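Local coordinates for protein Diedel (Drosophila melanogaster, PDB 3ZZO) that acts as a secreted immune cytokine that promotes survival after Sindbis virus infection by suppressing the immune deficiency pathway, at residues P51-I54 against F55-C59; Q70-V73 against R74-Q78. All blocks are in the same frame, centred on the assembly; numbering follows the deposited sequence. Where two conformers were deposited one is given.

Overall arrangement
Both contacts are local, made by residues a few positions apart on a continuous piece of chain, and they lie on opposite sides of the centre of the molecule, with nearest atoms about 17 Å apart and no touch between them. Contact 1 (51-54 with 55-59) is a partly buried loop in the long connection between strand 31-35 and helix 69-75, held by a disulfide and by an asparagine that grips the backbone. Contact 2 (70-73 with 74-78) is a surface contact along the short helix 69-75 and the chain just beyond it, where main-chain bonds and charged side chains dominate and Phe72 alone is buried, against the antiparallel sheet.

Contact 1. Residues P51-I54 against F55-C59; sequences PCNI and FGCNC. Unlike the reference sequence in segment 51-54: Pro51 (reference Ser).
This is a local contact within one loop between strand 31-35 and helix 69-75, closed by a disulfide between Cys52 SG and Cys59 SG (2.0 Å, chi3 103°). At the far end of the loop a type I beta turn runs from Asn53 to Gly56, closed by a bond of 2.9 Å from Gly56 N to Asn53 O. The Asn53 side chain braces this turn from within. Its CG stands between the backbone N and the carbonyl carbon (chi1 80°), which folds the amide back over the turn, and OD1 accepts from Phe55 N at 2.8 Å and Cys57 N at 2.9 Å, the two donors arriving from opposite faces of the amide. A loop tied by a disulfide is in keeping with SD2, the Diedel subdomain built of loops and four disulfide bridges. Asn53 N donates to Cys57 O (2.9 Å), while ND2 reaches Asn58 OD1 through a water. On the outer side, Ile54 CG2 sits over the centre of the Phe55 ring, a CH-pi contact 3.5 Å from the centroid. Cys57 SG is bonded to Cys2 SG, and Gly56 and Asn58 make backbone hydrogen bonds with Cys3 and Glu1, fastening the loop to the N-terminal residues.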
loop_
_atom_site.group_PDB
_atom_site.type_symbol
_atom_site.label_atom_id
_atom_site.label_comp_id
_atom_site.label_asym_id
_atom_site.label_seq_id
_atom_site.Cartn_x
_atom_site.Cartn_y
_atom_site.Cartn_z
ATOM N N PRO A 51 -14.995 -5.768 -5.464
ATOM C CA PRO A 51 -14.627 -7.163 -5.678
ATOM C C PRO A 51 -14.055 -7.451 -7.060
ATOM O O PRO A 51 -14.399 -6.796 -8.039
ATOM C CB PRO A 51 -15.966 -7.876 -5.518
ATOM C CG PRO A 51 -16.868 -6.989 -4.798
ATOM C CD PRO A 51 -16.401 -5.605 -5.015
ATOM N N CYS A 52 -13.250 -8.507 -7.113
ATOM C CA CYS A 52 -12.576 -8.946 -8.337
ATOM C C CYS A 52 -12.983 -10.343 -8.689
ATOM O O CYS A 52 -13.595 -11.073 -7.888
ATOM C CB CYS A 52 -11.054 -8.908 -8.151
ATOM S SG CYS A 52 -10.406 -7.222 -7.750
ATOM N N ASN A 53 -12.625 -10.741 -9.911
ATOM C CA ASN A 53 -12.948 -12.070 -10.375
ATOM C C ASN A 53 -11.945 -13.082 -9.818
ATOM O O ASN A 53 -11.069 -12.766 -9.005
ATOM C CB ASN A 53 -13.089 -12.101 -11.922
ATOM C CG ASN A 53 -11.787 -12.157 -12.693
ATOM O OD1 ASN A 53 -10.680 -12.255 -12.130
ATOM N ND2 ASN A 53 -11.915 -12.103 -14.023
ATOM N N ILE A 54 -12.101 -14.337 -10.267
ATOM C CA ILE A 54 -11.308 -15.445 -9.774
ATOM C C ILE A 54 -9.811 -15.254 -9.896
ATOM O O ILE A 54 -9.086 -15.822 -9.081
ATOM C CB ILE A 54 -11.757 -16.740 -10.500
ATOM C CG1 ILE A 54 -11.157 -18.007 -9.880
ATOM C CG2 ILE A 54 -11.490 -16.687 -12.018
ATOM C CD1 ILE A 54 -11.822 -19.284 -10.344
ATOM N N PHE A 55 -9.369 -14.433 -10.844
ATOM C CA PHE A 55 -7.970 -14.138 -11.098
ATOM C C PHE A 55 -7.468 -12.820 -10.534
ATOM O O PHE A 55 -6.286 -12.473 -10.686
ATOM C CB PHE A 55 -7.727 -14.112 -12.630
ATOM C CG PHE A 55 -8.173 -15.339 -13.378
ATOM C CD1 PHE A 55 -7.637 -16.538 -13.035
ATOM C CD2 PHE A 55 -9.191 -15.296 -14.337
ATOM C CE1 PHE A 55 -8.077 -17.748 -13.687
ATOM C CE2 PHE A 55 -9.616 -16.447 -14.984
ATOM C CZ PHE A 55 -9.080 -17.658 -14.641
ATOM N N GLY A 56 -8.353 -12.061 -9.875
ATOM C CA GLY A 56 -7.997 -10.725 -9.440
ATOM C C GLY A 56 -8.192 -9.665 -10.494
ATOM O O GLY A 56 -7.560 -8.596 -10.415
ATOM N N CYS A 57 -9.075 -9.953 -11.455
ATOM C CA CYS A 57 -9.244 -9.098 -12.630
ATOM C C CYS A 57 -10.710 -8.705 -12.802
ATOM O O CYS A 57 -11.610 -9.196 -12.108
ATOM C CB CYS A 57 -8.761 -9.826 -13.865
ATOM S SG CYS A 57 -7.116 -10.610 -13.675
ATOM N N ASN A 58 -10.931 -7.804 -13.739
ATOM C CA ASN A 58 -12.270 -7.331 -14.032
ATOM C C ASN A 58 -13.012 -6.896 -12.752
ATOM O O ASN A 58 -14.184 -7.220 -12.526
ATOM C CB ASN A 58 -13.067 -8.390 -14.770
ATOM C CG ASN A 58 -12.696 -8.526 -16.230
ATOM O OD1 ASN A 58 -13.006 -9.547 -16.835
ATOM N ND2 ASN A 58 -12.120 -7.500 -16.812
ATOM N N CYS A 59 -12.293 -6.142 -11.920
ATOM C CA CYS A 59 -12.813 -5.744 -10.636
ATOM C C CYS A 59 -13.862 -4.668 -10.795
ATOM O O CYS A 59 -13.813 -3.872 -11.717
ATOM C CB CYS A 59 -11.672 -5.246 -9.753
ATOM S SG CYS A 59 -10.254 -6.353 -9.598
HETATM O O HOH W 1 -14.613 -11.697 -15.170
#

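Contact 2. Residues Q70-V73 against R74-Q78; sequences QEFV and RRNQQ
Arg75 N donates to Glu71 O at 2.8 Å, and Arg74 N to Gln70 O at 3.0 Å, both i to i+4 bonds of helix 69-75. On the outer surface of the helix the Glu71 carboxylate joins Arg75 a second time: OE2 forms a long salt bridge of 3.4 Å to Arg75 NH1, with the carboxylate and guanidinium planes nearly parallel, 1° apart. Each group also has a partner beyond this turn, since OE1 accepts from Asp67 N and Arg75 NH1 donates to Asp38 O. Arg74 bends at chi3 (-59°), which turns its guanidinium back along the helix; NH1 comes to 3.7 Å from Glu71 CB and NH2 to 3.6 Å from Gln70 CG, while the charge itself is answered by a salt bridge from NH2 to Asp67. This basic group therefore lies across the aliphatic parts of Gln70 and Glu71, its plane turned about 45° from the Gln70 amide.

Toward the C-terminal end the regular pattern gives way. Asn76 N makes two weak bonds, to Phe72 O and to Val73 O, and a water donates to both Val73 O and Asn76 O, linking the last turn to the chain that leaves it. The Asn76 side chain lies over one face of the Phe72 ring. That ring is the buried anchor of the helix: it meets Phe11 of strand 6-13 edge-to-face and rests on Val33 and Ile35 of strand 31-35, while Val73 and Asn76 lean on strand 81-89 through Ile81, so the helix covers the antiparallel sheet as expected of the ferredoxin-like subdomain SD1.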
loop_
_atom_site.group_PDB
_atom_site.type_symbol
_atom_site.label_atom_id
_atom_site.label_comp_id
_atom_site.label_asym_id
_atom_site.label_seq_id
_atom_site.Cartn_x
_atom_site.Cartn_y
_atom_site.Cartn_z
ATOM N N GLN A 70 4.310 7.205 -3.168
ATOM C CA GLN A 70 4.324 8.675 -3.141
ATOM C C GLN A 70 3.028 9.209 -2.551
ATOM O O GLN A 70 3.032 10.147 -1.747
ATOM C CB GLN A 70 4.556 9.144 -4.595
ATOM C CG GLN A 70 4.821 10.625 -4.731
ATOM C CD GLN A 70 5.282 10.972 -6.124
ATOM O OE1 GLN A 70 5.502 10.101 -6.961
ATOM N NE2 GLN A 70 5.539 12.240 -6.389
ATOM N N GLU A 71 1.916 8.568 -2.887
ATOM C CA GLU A 71 0.607 8.912 -2.316
ATOM C C GLU A 71 0.477 8.490 -0.843
ATOM O O GLU A 71 -0.150 9.187 -0.063
ATOM C CB GLU A 71 -0.507 8.315 -3.145
ATOM C CG GLU A 71 -1.859 8.795 -2.730
ATOM C CD GLU A 71 -2.918 8.664 -3.768
ATOM O OE1 GLU A 71 -2.619 8.356 -4.931
ATOM O OE2 GLU A 71 -4.116 8.871 -3.407
ATOM N N PHE A 72 1.079 7.358 -0.470
ATOM C CA PHE A 72 1.119 6.941 0.933
ATOM C C PHE A 72 1.794 8.018 1.780
ATOM O O PHE A 72 1.300 8.397 2.843
ATOM C CB PHE A 72 1.873 5.607 1.067
ATOM C CG PHE A 72 1.974 5.127 2.483
ATOM C CD1 PHE A 72 0.884 4.597 3.111
ATOM C CD2 PHE A 72 3.163 5.207 3.186
ATOM C CE1 PHE A 72 0.977 4.155 4.440
ATOM C CE2 PHE A 72 3.236 4.797 4.512
ATOM C CZ PHE A 72 2.142 4.269 5.109
ATOM N N VAL A 73 2.903 8.572 1.291
ATOM C CA VAL A 73 3.571 9.664 1.990
ATOM C C VAL A 73 2.669 10.903 2.011
ATOM O O VAL A 73 2.497 11.543 3.037
ATOM C CB VAL A 73 4.941 9.987 1.355
ATOM C CG1 VAL A 73 5.586 11.184 2.044
ATOM C CG2 VAL A 73 5.848 8.771 1.433
ATOM N N ARG A 74 2.101 11.238 0.847
ATOM C CA ARG A 74 1.300 12.472 0.718
ATOM C C ARG A 74 0.118 12.462 1.660
ATOM O O ARG A 74 -0.117 13.435 2.372
ATOM C CB ARG A 74 0.826 12.610 -0.718
ATOM C CG ARG A 74 0.288 13.999 -1.026
ATOM C CD ARG A 74 -0.279 14.125 -2.426
ATOM N NE ARG A 74 0.724 13.823 -3.432
ATOM C CZ ARG A 74 0.761 12.771 -4.217
ATOM N NH1 ARG A 74 -0.227 11.868 -4.255
ATOM N NH2 ARG A 74 1.794 12.607 -5.018
ATOM N N ARG A 75 -0.658 11.392 1.643
ATOM C CA ARG A 75 -1.887 11.382 2.440
ATOM C C ARG A 75 -1.628 11.301 3.938
ATOM O O ARG A 75 -2.503 11.601 4.734
ATOM C CB ARG A 75 -2.848 10.364 1.915
ATOM C CG ARG A 75 -2.510 9.003 2.168
ATOM C CD ARG A 75 -3.461 8.080 1.279
ATOM N NE ARG A 75 -4.855 8.267 1.612
ATOM C CZ ARG A 75 -5.881 8.184 0.717
ATOM N NH1 ARG A 75 -5.727 7.893 -0.580
ATOM N NH2 ARG A 75 -7.080 8.420 1.154
ATOM N N ASN A 76 -0.419 10.914 4.318
ATOM C CA ASN A 76 -0.030 10.813 5.714
ATOM C C ASN A 76 0.966 11.893 6.099
ATOM O O ASN A 76 1.793 11.715 7.000
ATOM C CB ASN A 76 0.532 9.411 5.936
ATOM C CG ASN A 76 -0.533 8.370 5.807
ATOM O OD1 ASN A 76 -0.430 7.410 4.984
ATOM N ND2 ASN A 76 -1.583 8.499 6.573
ATOM N N GLN A 77 0.829 13.067 5.476
ATOM C CA GLN A 77 1.635 14.223 5.767
ATOM C C GLN A 77 1.798 14.476 7.251
ATOM O O GLN A 77 2.875 14.837 7.728
ATOM C CB GLN A 77 1.019 15.433 5.099
ATOM C CG GLN A 77 1.843 16.688 5.297
ATOM C CD GLN A 77 1.268 17.934 4.663
ATOM O OE1 GLN A 77 0.140 17.931 4.159
ATOM N NE2 GLN A 77 2.027 18.993 4.673
ATOM N N GLN A 78 0.706 14.349 7.989
ATOM C CA GLN A 78 0.754 14.669 9.417
ATOM C C GLN A 78 1.678 13.837 10.238
ATOM O O GLN A 78 2.071 14.256 11.345
ATOM C CB GLN A 78 -0.662 14.623 10.032
ATOM C CG GLN A 78 -1.277 13.234 10.109
ATOM C CD GLN A 78 -2.723 13.203 10.523
ATOM O OE1 GLN A 78 -3.512 12.471 9.908
ATOM N NE2 GLN A 78 -3.068 13.971 11.515
HETATM O O HOH W 2 4.477 12.158 5.311
#